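Local coordinates for protein beta-phenylalanine aminotransferase (Variovorax paradoxus, PDB 4AO9) that catalyses the pyridoxal-5'-phosphate-dependent transfer of the amino group of beta-phenylalanine to an acceptor, as a class-III aminotransferase, at residues N156-T161 with G296-R301; E227-Q230 with G234-P237; A245-A250 with A255-D260. All blocks are in the same frame, centred on the assembly; numbering follows the deposited sequence.

Contact 1: residues N156-T161 with G296-R301; sequences NLMALT and GAFGGR
Residues 156-161 of helix 152-167 lie against strand 296-300 most closely at Ala159 and Phe298, whose CA atoms are 6.1 Å apart, and no hydrogen bond joins the two backbones. The contact is carried by one ring and the helix surface above it. Phe298 points from the strand toward the helix and meets Met158 with a face: Met158 CB stands 3.4 Å above the ring plane, displaced toward the rim, with Phe298 CE1 its nearest atom. Measured to the centroid, the Met158 CB distance is 3.6 Å and the approach is 18° off the ring normal, a CH-pi contact. Phe298 CG is placed between the backbone N and the carbonyl carbon (chi1 70°), a torsion that turns one ring face to Met158 CB. Met158 uses only the root of its chain here: bends at chi2 and chi3 lead SD and CE away from the strand, and Val183 of the second subunit packs on this side chain. Beside the ring, Ala159 CB approaches Phe298 CB to 4.4 Å; the small side chain of Ala159 is consistent with the close approach of helix and strand here. His317 and Phe308 meet the Phe298 ring edge-to-face, while Thr284 of strand 282-286 touches both Phe298 and Ala159. A leucine at Phe298 would probably cost Met158 CB the aromatic face it rests on and leave His317 and Phe308 without their ring partner. Within the helix, Leu157 O takes Thr161 N and Thr161 OG1, one turn on, from opposite faces of its carbonyl plane, the hydroxyl at 2.7 Å. Between these two segments the contacts are apolar and CH-pi, so close fit and burial probably hold them, in a buried layer reaching to the subunit interface.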
ATOM      1  N   ASN A 156      -1.840   8.853  -4.105  1.00  6.22           N
ATOM      2  CA  ASN A 156      -2.007  10.272  -3.751  1.00  6.50           C
ATOM      3  C   ASN A 156      -0.780  10.847  -3.050  1.00  7.17           C
ATOM      4  O   ASN A 156      -0.378  11.985  -3.337  1.00  7.42           O
ATOM      5  CB  ASN A 156      -3.270  10.469  -2.922  1.00  7.19           C
ATOM      6  CG  ASN A 156      -4.513  10.463  -3.773  1.00  7.32           C
ATOM      7  OD1 ASN A 156      -4.532  11.040  -4.869  1.00  8.39           O
ATOM      8  ND2 ASN A 156      -5.566   9.817  -3.280  1.00  7.98           N
ATOM      9  N   LEU A 157      -0.159  10.077  -2.157  1.00  6.65           N
ATOM     10  CA  LEU A 157       1.082  10.536  -1.521  1.00  7.48           C
ATOM     11  C   LEU A 157       2.151  10.837  -2.567  1.00  7.14           C
ATOM     12  O   LEU A 157       2.849  11.865  -2.487  1.00  7.62           O
ATOM     13  CB  LEU A 157       1.606   9.506  -0.514  1.00  7.65           C
ATOM     14  CG  LEU A 157       0.842   9.464   0.812  1.00  8.36           C
ATOM     15  CD1 LEU A 157       1.233   8.226   1.615  1.00  9.65           C
ATOM     16  CD2 LEU A 157       1.068  10.748   1.640  1.00 10.12           C
ATOM     17  N   MET A 158       2.283   9.954  -3.554  1.00  7.41           N
ATOM     18  CA  MET A 158       3.288  10.151  -4.575  1.00  7.54           C
ATOM     19  C   MET A 158       2.968  11.298  -5.498  1.00  7.24           C
ATOM     20  O   MET A 158       3.877  12.021  -5.905  1.00  7.49           O
ATOM     21  CB  MET A 158       3.537   8.872  -5.372  1.00  8.19           C
ATOM     22  CG  MET A 158       4.085   7.717  -4.549  1.00  8.83           C
ATOM     23  SD  MET A 158       5.476   8.102  -3.455  1.00 11.25           S
ATOM     24  CE  MET A 158       6.684   8.782  -4.591  1.00 12.77           C
ATOM     25  N   ALA A 159       1.694  11.463  -5.850  1.00  6.40           N
ATOM     26  CA  ALA A 159       1.293  12.601  -6.684  1.00  6.67           C
ATOM     27  C   ALA A 159       1.624  13.920  -6.001  1.00  7.19           C
ATOM     28  O   ALA A 159       2.137  14.845  -6.636  1.00  7.48           O
ATOM     29  CB  ALA A 159      -0.180  12.534  -7.015  1.00  7.74           C
ATOM     30  N   LEU A 160       1.307  14.004  -4.715  1.00  7.55           N
ATOM     31  CA  LEU A 160       1.642  15.202  -3.937  1.00  7.61           C
ATOM     32  C   LEU A 160       3.139  15.444  -3.881  1.00  8.10           C
ATOM     33  O   LEU A 160       3.613  16.565  -4.096  1.00  8.86           O
ATOM     34  CB  LEU A 160       1.048  15.135  -2.525  1.00  7.45           C
ATOM     35  CG  LEU A 160      -0.475  15.179  -2.429  1.00  8.02           C
ATOM     36  CD1 LEU A 160      -0.894  14.991  -0.972  1.00  9.19           C
ATOM     37  CD2 LEU A 160      -1.028  16.504  -3.014  1.00  8.62           C
ATOM     38  N   THR A 161       3.900  14.395  -3.604  1.00  8.45           N
ATOM     39  CA  THR A 161       5.344  14.470  -3.517  1.00  9.15           C
ATOM     40  C   THR A 161       5.917  14.972  -4.837  1.00  8.82           C
ATOM     41  O   THR A 161       6.800  15.847  -4.854  1.00  9.10           O
ATOM     42  CB  THR A 161       5.879  13.061  -3.206  1.00  9.91           C
ATOM     43  OG1 THR A 161       5.390  12.674  -1.917  1.00 11.74           O
ATOM     44  CG2 THR A 161       7.395  13.042  -3.201  1.00 10.99           C
ATOM     45  N   GLY A 296      -2.779   0.747  -6.850  1.00  7.14           N
ATOM     46  CA  GLY A 296      -2.999   2.174  -7.096  1.00  6.42           C
ATOM     47  C   GLY A 296      -2.113   2.588  -8.261  1.00  6.42           C
ATOM     48  O   GLY A 296      -1.236   1.825  -8.696  1.00  6.96           O
ATOM     49  N   ALA A 297      -2.348   3.781  -8.795  1.00  6.51           N
ATOM     50  CA  ALA A 297      -1.437   4.347  -9.808  1.00  6.36           C
ATOM     51  C   ALA A 297      -1.514   5.854  -9.765  1.00  6.90           C
ATOM     52  O   ALA A 297      -2.537   6.425  -9.412  1.00  6.81           O
ATOM     53  CB  ALA A 297      -1.762   3.837 -11.234  1.00  7.49           C
ATOM     54  N   PHE A 298      -0.402   6.498 -10.073  1.00  6.73           N
ATOM     55  CA  PHE A 298      -0.410   7.938 -10.303  1.00  7.65           C
ATOM     56  C   PHE A 298       0.258   8.197 -11.627  1.00  7.59           C
ATOM     57  O   PHE A 298       1.203   7.504 -12.003  1.00  7.40           O
ATOM     58  CB  PHE A 298       0.258   8.724  -9.159  1.00  8.07           C
ATOM     59  CG  PHE A 298       1.760   8.554  -9.057  1.00  8.29           C
ATOM     60  CD1 PHE A 298       2.317   7.395  -8.523  1.00 10.36           C
ATOM     61  CD2 PHE A 298       2.619   9.594  -9.443  1.00  9.90           C
ATOM     62  CE1 PHE A 298       3.712   7.247  -8.406  1.00 10.99           C
ATOM     63  CE2 PHE A 298       4.004   9.455  -9.334  1.00 11.58           C
ATOM     64  CZ  PHE A 298       4.547   8.286  -8.817  1.00 11.15           C
ATOM     65  N   GLY A 299      -0.253   9.182 -12.358  1.00  7.66           N
ATOM     66  CA  GLY A 299       0.346   9.530 -13.640  1.00  8.14           C
ATOM     67  C   GLY A 299      -0.195  10.840 -14.151  1.00  7.99           C
ATOM     68  O   GLY A 299      -0.992  11.507 -13.473  1.00  8.75           O
ATOM     69  N   GLY A 300       0.232  11.204 -15.352  1.00  7.94           N
ATOM     70  CA  GLY A 300      -0.197  12.472 -15.933  1.00  7.98           C
ATOM     71  C   GLY A 300       0.852  12.951 -16.899  1.00  8.28           C
ATOM     72  O   GLY A 300       1.375  12.171 -17.685  1.00  8.92           O
ATOM     73  N   ARG A 301       1.174  14.235 -16.830  1.00  8.46           N
ATOM     74  CA  ARG A 301       2.155  14.842 -17.738  1.00  9.35           C
ATOM     75  C   ARG A 301       3.488  14.116 -17.700  1.00  9.55           C
ATOM     76  O   ARG A 301       4.039  13.886 -16.626  1.00  9.72           O
ATOM     77  CB  ARG A 301       2.396  16.297 -17.345  1.00 10.14           C
ATOM     78  CG  ARG A 301       1.297  17.249 -17.709  1.00  9.57           C
ATOM     79  CD  ARG A 301       1.412  18.552 -16.914  1.00 10.90           C
ATOM     80  NE  ARG A 301       2.705  19.222 -17.119  1.00 10.75           N
ATOM     81  CZ  ARG A 301       3.005  20.423 -16.622  1.00 10.25           C
ATOM     82  NH1 ARG A 301       2.092  21.083 -15.923  1.00 11.77           N
ATOM     83  NH2 ARG A 301       4.206  20.963 -16.823  1.00 12.64           N
TER

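Contact 2: residues E227-Q230 with G234-P237; sequences EPMQ and GCIP
A two-stranded antiparallel beta hairpin, with a G1 beta bulge beside its turn, brings residues 234-237 back along 228-230. Gln230 and Ile236 form the hydrogen-bonded pair: Gln230 N donates to Ile236 O at 2.9 Å, and Ile236 N to Gln230 O at 3.0 Å. The two bonds differ in approach, since Ile236 N lies in the carbonyl plane of Gln230 whereas Gln230 N sits 37° out of the carbonyl plane of Ile236. Cys235 and Ile236 both face Gln230, making the bulge; Cys235 accommodates it with a positive phi of 53°, and its CA comes 3.0 Å from Gln230 O in a CA-H...O contact. The next pair, Met229 with Pro237, is non-hydrogen-bonded and tight, 4.1 Å between CA atoms. Pro237 has no N-H to give, and this position asks for none. Met229 runs out with CG anti to the backbone N (chi1 175°), alongside the opposite strand, so that its CG lies 3.7 Å from Pro237 N. A bend at chi3 then sets Met229 CE 4.1 Å from Cys235 SG. On the other face, Gln230 and Ile236 lie side by side, the amide of Gln230 being held by Ser233 through OE1 and by the carbonyl of Ser176 through NE2. Glu227, at the start of the segment, belongs to the pyridoxal-5'-phosphate pocket; its OE1 accepts from Gly231 N in the hairpin turn and its OE2 from Tyr179 N. The hairpin follows strand 221-226 of the large sheet and leads into helix 240-253. Its Met229 face packs on Ile374 of strand 370-374, Leu377 of strand 377-381 and Leu272 of helix 272-276, while Thr372 and His381 bond to Gly234 O.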
ATOM      1  N   GLU A 227     -11.298  15.552  -5.538  1.00  6.96           N
ATOM      2  CA  GLU A 227     -12.156  14.528  -6.150  1.00  7.85           C
ATOM      3  C   GLU A 227     -13.189  15.214  -7.046  1.00  8.14           C
ATOM      4  O   GLU A 227     -13.855  16.137  -6.592  1.00  8.32           O
ATOM      5  CB  GLU A 227     -12.909  13.763  -5.066  1.00  7.70           C
ATOM      6  CG  GLU A 227     -12.013  12.988  -4.074  1.00  7.86           C
ATOM      7  CD  GLU A 227     -12.752  12.734  -2.776  1.00  8.79           C
ATOM      8  OE1 GLU A 227     -13.465  11.703  -2.698  1.00  8.16           O
ATOM      9  OE2 GLU A 227     -12.644  13.590  -1.864  1.00  8.89           O
ATOM     10  N   PRO A 228     -13.337  14.779  -8.314  1.00  8.14           N
ATOM     11  CA  PRO A 228     -14.375  15.430  -9.153  1.00  9.21           C
ATOM     12  C   PRO A 228     -15.806  15.137  -8.677  1.00  9.19           C
ATOM     13  O   PRO A 228     -16.733  15.874  -9.040  1.00 10.02           O
ATOM     14  CB  PRO A 228     -14.124  14.889 -10.560  1.00  9.77           C
ATOM     15  CG  PRO A 228     -12.823  14.191 -10.526  1.00 10.72           C
ATOM     16  CD  PRO A 228     -12.416  13.935  -9.099  1.00  8.58           C
ATOM     17  N   MET A 229     -15.971  14.067  -7.895  1.00  9.04           N
ATOM     18  CA  MET A 229     -17.149  13.833  -7.063  1.00  9.06           C
ATOM     19  C   MET A 229     -16.599  13.275  -5.768  1.00  9.31           C
ATOM     20  O   MET A 229     -15.849  12.293  -5.801  1.00 10.10           O
ATOM     21  CB  MET A 229     -18.095  12.802  -7.700  1.00  9.39           C
ATOM     22  CG  MET A 229     -19.282  12.444  -6.804  1.00 10.12           C
ATOM     23  SD  MET A 229     -20.088  10.868  -7.183  1.00 13.56           S
ATOM     24  CE  MET A 229     -18.911   9.727  -6.445  1.00 13.93           C
ATOM     25  N   GLN A 230     -16.924  13.893  -4.637  1.00  8.55           N
ATOM     26  CA  GLN A 230     -16.447  13.349  -3.362  1.00  9.21           C
ATOM     27  C   GLN A 230     -17.150  12.040  -3.060  1.00  9.62           C
ATOM     28  O   GLN A 230     -18.372  11.926  -3.186  1.00 10.32           O
ATOM     29  CB  GLN A 230     -16.633  14.332  -2.224  1.00  8.79           C
ATOM     30  CG  GLN A 230     -15.651  15.483  -2.274  1.00  9.27           C
ATOM     31  CD  GLN A 230     -15.715  16.352  -1.040  1.00  9.31           C
ATOM     32  OE1 GLN A 230     -16.710  16.362  -0.304  1.00 10.77           O
ATOM     33  NE2 GLN A 230     -14.655  17.098  -0.805  1.00  8.53           N
ATOM     34  N   GLY A 234     -19.977  11.449   0.854  1.00 10.42           N
ATOM     35  CA  GLY A 234     -21.383  11.142   0.530  1.00 10.35           C
ATOM     36  C   GLY A 234     -21.811  11.221  -0.931  1.00 10.91           C
ATOM     37  O   GLY A 234     -22.974  11.557  -1.215  1.00 11.11           O
ATOM     38  N   CYS A 235     -20.904  10.911  -1.865  1.00 10.45           N
ATOM     39  CA  CYS A 235     -21.214  11.002  -3.308  1.00 10.48           C
ATOM     40  C   CYS A 235     -21.769  12.380  -3.676  1.00 10.44           C
ATOM     41  O   CYS A 235     -22.913  12.519  -4.133  1.00 11.32           O
ATOM     42  CB  CYS A 235     -22.171   9.891  -3.753  1.00 10.46           C
ATOM     43  SG  CYS A 235     -21.465   8.257  -3.598  1.00 11.52           S
ATOM     44  N   ILE A 236     -20.927  13.389  -3.470  1.00 10.28           N
ATOM     45  CA  ILE A 236     -21.270  14.786  -3.714  1.00 10.58           C
ATOM     46  C   ILE A 236     -20.582  15.250  -5.003  1.00 10.78           C
ATOM     47  O   ILE A 236     -19.370  15.453  -5.022  1.00 10.86           O
ATOM     48  CB  ILE A 236     -20.819  15.682  -2.536  1.00 10.59           C
ATOM     49  CG1 ILE A 236     -21.340  15.132  -1.201  1.00 11.14           C
ATOM     50  CG2 ILE A 236     -21.263  17.129  -2.779  1.00 10.34           C
ATOM     51  CD1 ILE A 236     -20.977  15.971   0.016  1.00 13.34           C
ATOM     52  N   PRO A 237     -21.344  15.408  -6.099  1.00 11.14           N
ATOM     53  CA  PRO A 237     -20.748  15.861  -7.355  1.00 11.23           C
ATOM     54  C   PRO A 237     -20.107  17.236  -7.246  1.00 11.27           C
ATOM     55  O   PRO A 237     -20.687  18.160  -6.655  1.00 11.56           O
ATOM     56  CB  PRO A 237     -21.950  15.903  -8.316  1.00 11.80           C
ATOM     57  CG  PRO A 237     -22.879  14.893  -7.743  1.00 11.68           C
ATOM     58  CD  PRO A 237     -22.776  15.101  -6.270  1.00 12.12           C
TER

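Contact 3: residues A245-A250 with A255-D260; sequences ALRESA and ALLVFD. With PLP (pyridoxal-5'-phosphate), chain C.
Leu257 fills the space between strand 256-260 and helix 245-250, touching Arg247 with one branch and Leu246 with the other. Its CB lies over one face of the Arg247 guanidinium, 3.6 Å above the plane and toward the rim, while Leu257 CD2 runs beside the aliphatic part of the arginine, 4.0 Å from Arg247 CB. Leu257 CD1 reaches Leu246 CB at 4.1 Å. Arg247 comes round to this position because its chain bends at chi2 (71°) and chi3 (-79°), folding the guanidinium back toward the strand. Nearer the turn, Ala250 CB packs on Ala255 CB, and Ala255 N donates to Ala250 O at 2.9 Å, tying the last turns of the helix to the start of the strand. Segment 245-250 of helix 240-253 and strand 256-260 run nearly antiparallel, at 151°, closing a beta-alpha-beta crossover that begins at strand 221-226, the parallel neighbour in the sheet. Farther out, Asp281 makes a salt bridge with Arg247 NH1 and accepts from Leu257 N; NH1 also donates to Arg279 O, and these partners hold the guanidinium over Leu257. At the far end of the strand, Asp260 OD2 lies 2.8 Å from N1 of pyridoxal-5'-phosphate, consistent with the aspartate that pairs with the pyridine nitrogen in fold-type I enzymes. Val262 N and His180 ND1 fix its carboxylate from OD1 and OD2 respectively.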
ATOM      1  N   ALA A 245     -13.107  26.528 -12.048  1.00 12.63           N
ATOM      2  CA  ALA A 245     -12.405  27.544 -11.264  1.00 12.05           C
ATOM      3  C   ALA A 245     -11.079  27.001 -10.730  1.00 11.30           C
ATOM      4  O   ALA A 245     -10.082  27.719 -10.704  1.00 11.63           O
ATOM      5  CB  ALA A 245     -13.279  28.068 -10.130  1.00 12.97           C
ATOM      6  N   LEU A 246     -11.061  25.729 -10.326  1.00 11.04           N
ATOM      7  CA  LEU A 246      -9.818  25.115  -9.850  1.00  9.99           C
ATOM      8  C   LEU A 246      -8.765  25.002 -10.955  1.00  9.89           C
ATOM      9  O   LEU A 246      -7.594  25.314 -10.741  1.00  9.56           O
ATOM     10  CB  LEU A 246     -10.104  23.729  -9.253  1.00  9.46           C
ATOM     11  CG  LEU A 246     -11.068  23.685  -8.068  1.00  9.82           C
ATOM     12  CD1 LEU A 246     -11.057  22.289  -7.460  1.00  8.96           C
ATOM     13  CD2 LEU A 246     -10.769  24.748  -7.003  1.00 10.15           C
ATOM     14  N   ARG A 247      -9.185  24.553 -12.135  1.00 10.26           N
ATOM     15  CA  ARG A 247      -8.288  24.437 -13.270  1.00 10.10           C
ATOM     16  C   ARG A 247      -7.727  25.808 -13.646  1.00 10.04           C
ATOM     17  O   ARG A 247      -6.512  25.969 -13.813  1.00 10.92           O
ATOM     18  CB  ARG A 247      -9.007  23.762 -14.459  1.00 10.08           C
ATOM     19  CG  ARG A 247      -8.223  23.749 -15.784  1.00 10.16           C
ATOM     20  CD  ARG A 247      -7.019  22.794 -15.768  1.00  9.81           C
ATOM     21  NE  ARG A 247      -5.862  23.376 -15.078  1.00  8.78           N
ATOM     22  CZ  ARG A 247      -4.746  22.714 -14.777  1.00  9.35           C
ATOM     23  NH1 ARG A 247      -4.617  21.421 -15.075  1.00 10.96           N
ATOM     24  NH2 ARG A 247      -3.758  23.346 -14.148  1.00  9.70           N
ATOM     25  N   GLU A 248      -8.612  26.802 -13.739  1.00 10.35           N
ATOM     26  CA  GLU A 248      -8.170  28.136 -14.123  1.00 11.07           C
ATOM     27  C   GLU A 248      -7.229  28.767 -13.099  1.00 10.72           C
ATOM     28  O   GLU A 248      -6.207  29.349 -13.469  1.00 10.66           O
ATOM     29  CB  GLU A 248      -9.368  29.041 -14.385  1.00 11.95           C
ATOM     30  CG  GLU A 248     -10.084  28.686 -15.674  1.00 14.99           C
ATOM     31  CD  GLU A 248     -11.391  29.441 -15.885  1.00 17.97           C
ATOM     32  OE1 GLU A 248     -11.724  30.346 -15.082  1.00 20.27           O
ATOM     33  OE2 GLU A 248     -12.093  29.103 -16.865  1.00 20.12           O
ATOM     34  N   SER A 249      -7.592  28.649 -11.822  1.00 10.87           N
ATOM     35  CA  SER A 249      -6.801  29.231 -10.736  1.00 11.61           C
ATOM     36  C   SER A 249      -5.425  28.559 -10.616  1.00 10.36           C
ATOM     37  O   SER A 249      -4.409  29.243 -10.477  1.00 10.62           O
ATOM     38  CB  SER A 249      -7.570  29.148  -9.414  1.00 12.06           C
ATOM     39  OG  SER A 249      -8.795  29.868  -9.497  1.00 15.53           O
ATOM     40  N   ALA A 250      -5.395  27.227 -10.696  1.00 10.07           N
ATOM     41  CA  ALA A 250      -4.134  26.502 -10.652  1.00  9.49           C
ATOM     42  C   ALA A 250      -3.215  26.950 -11.788  1.00  9.22           C
ATOM     43  O   ALA A 250      -2.052  27.259 -11.571  1.00  8.81           O
ATOM     44  CB  ALA A 250      -4.367  24.996 -10.703  1.00  9.52           C
ATOM     45  N   ALA A 255       0.360  26.350 -10.144  1.00  8.73           N
ATOM     46  CA  ALA A 255       0.168  25.125  -9.378  1.00  8.48           C
ATOM     47  C   ALA A 255      -0.261  24.006 -10.310  1.00  8.71           C
ATOM     48  O   ALA A 255      -0.817  24.241 -11.393  1.00  9.32           O
ATOM     49  CB  ALA A 255      -0.904  25.337  -8.315  1.00  8.86           C
ATOM     50  N   LEU A 256      -0.019  22.778  -9.871  1.00  8.12           N
ATOM     51  CA  LEU A 256      -0.566  21.621 -10.579  1.00  8.24           C
ATOM     52  C   LEU A 256      -1.957  21.293 -10.064  1.00  8.46           C
ATOM     53  O   LEU A 256      -2.215  21.372  -8.864  1.00  9.52           O
ATOM     54  CB  LEU A 256       0.358  20.408 -10.417  1.00  8.32           C
ATOM     55  CG  LEU A 256       1.802  20.504 -10.926  1.00  9.30           C
ATOM     56  CD1 LEU A 256       2.469  19.148 -10.763  1.00 11.38           C
ATOM     57  CD2 LEU A 256       1.853  20.910 -12.390  1.00 11.09           C
ATOM     58  N   LEU A 257      -2.854  20.924 -10.964  1.00  7.82           N
ATOM     59  CA  LEU A 257      -4.144  20.385 -10.544  1.00  7.71           C
ATOM     60  C   LEU A 257      -4.035  18.875 -10.569  1.00  7.46           C
ATOM     61  O   LEU A 257      -3.583  18.299 -11.564  1.00  7.77           O
ATOM     62  CB  LEU A 257      -5.270  20.824 -11.488  1.00  7.52           C
ATOM     63  CG  LEU A 257      -6.678  20.270 -11.265  1.00  8.10           C
ATOM     64  CD1 LEU A 257      -7.271  20.781  -9.947  1.00  9.41           C
ATOM     65  CD2 LEU A 257      -7.565  20.660 -12.451  1.00  9.12           C
ATOM     66  N   VAL A 258      -4.423  18.241  -9.468  1.00  7.32           N
ATOM     67  CA  VAL A 258      -4.443  16.779  -9.386  1.00  7.34           C
ATOM     68  C   VAL A 258      -5.870  16.326  -9.126  1.00  7.00           C
ATOM     69  O   VAL A 258      -6.486  16.712  -8.119  1.00  7.05           O
ATOM     70  CB  VAL A 258      -3.496  16.248  -8.283  1.00  7.75           C
ATOM     71  CG1 VAL A 258      -3.605  14.725  -8.169  1.00  9.41           C
ATOM     72  CG2 VAL A 258      -2.054  16.683  -8.545  1.00  8.89           C
ATOM     73  N   PHE A 259      -6.411  15.547 -10.062  1.00  6.90           N
ATOM     74  CA  PHE A 259      -7.690  14.897  -9.826  1.00  6.75           C
ATOM     75  C   PHE A 259      -7.483  13.514  -9.222  1.00  6.82           C
ATOM     76  O   PHE A 259      -6.825  12.640  -9.820  1.00  7.49           O
ATOM     77  CB  PHE A 259      -8.506  14.754 -11.113  1.00  7.18           C
ATOM     78  CG  PHE A 259      -9.250  16.001 -11.551  1.00  7.50           C
ATOM     79  CD1 PHE A 259      -9.853  16.872 -10.643  1.00 10.45           C
ATOM     80  CD2 PHE A 259      -9.398  16.251 -12.910  1.00  9.69           C
ATOM     81  CE1 PHE A 259     -10.569  17.992 -11.086  1.00 10.58           C
ATOM     82  CE2 PHE A 259     -10.099  17.378 -13.362  1.00  9.96           C
ATOM     83  CZ  PHE A 259     -10.676  18.243 -12.458  1.00 10.72           C
ATOM     84  N   ASP A 260      -8.091  13.321  -8.057  1.00  6.42           N
ATOM     85  CA  ASP A 260      -8.166  12.010  -7.438  1.00  6.62           C
ATOM     86  C   ASP A 260      -9.355  11.284  -8.058  1.00  6.86           C
ATOM     87  O   ASP A 260     -10.502  11.551  -7.698  1.00  7.41           O
ATOM     88  CB  ASP A 260      -8.322  12.171  -5.916  1.00  6.68           C
ATOM     89  CG  ASP A 260      -8.416  10.835  -5.194  1.00  7.62           C
ATOM     90  OD1 ASP A 260      -8.680   9.806  -5.845  1.00  7.44           O
ATOM     91  OD2 ASP A 260      -8.224  10.820  -3.967  1.00  7.41           O
TER
HETATM   92  N1  PLP C1267      -9.106   8.381  -2.813  1.00  8.34           N
HETATM   93  C2  PLP C1267     -10.386   8.072  -3.018  1.00  8.62           C
HETATM   94  C2A PLP C1267     -11.256   9.121  -3.713  1.00 10.22           C
HETATM   95  C3  PLP C1267     -10.884   6.827  -2.621  1.00 10.24           C
HETATM   96  O3  PLP C1267     -12.083   6.569  -2.838  1.00 13.15           O
HETATM   97  C4  PLP C1267     -10.064   5.875  -1.993  1.00 10.83           C
HETATM   98  C4A PLP C1267     -10.557   4.481  -1.556  1.00 14.84           C
HETATM   99  C5  PLP C1267      -8.726   6.273  -1.771  1.00  8.01           C
HETATM  100  C6  PLP C1267      -8.287   7.527  -2.193  1.00  8.33           C
HETATM  101  C5A PLP C1267      -7.722   5.339  -1.070  1.00  9.58           C
HETATM  102  O4P PLP C1267      -7.402   4.179  -1.717  1.00  8.23           O
HETATM  103  P   PLP C1267      -6.830   2.969  -0.821  1.00  9.08           P
HETATM  104  O1P PLP C1267      -7.982   2.535   0.164  1.00  9.42           O
HETATM  105  O2P PLP C1267      -5.594   3.482   0.000  1.00  9.24           O
HETATM  106  O3P PLP C1267      -6.411   1.919  -1.794  1.00  9.12           O

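Contacts 1 and 3 reach the same large sheet, their centres 14 Å apart. They meet where Asn156 ND2 lies 2.9 Å from Asp260 OD2, a probable hydrogen bond through which helix 152-167 probably helps to position the carboxylate facing the cofactor nitrogen. Ala159 CB also packs on Val258 CG1 at 4.2 Å. Contact 2 joins contact 3 through Pro228 CD, 3.4 Å from Asp260 O, and precedes it along the chain, strand 236-237 leading into helix 240-253. Contacts 1 and 2 do not touch, their nearest atoms being about 7 Å apart. Each contact supplies one residue to the pyridoxal-5'-phosphate pocket: Asn156, Glu227 and Asp260.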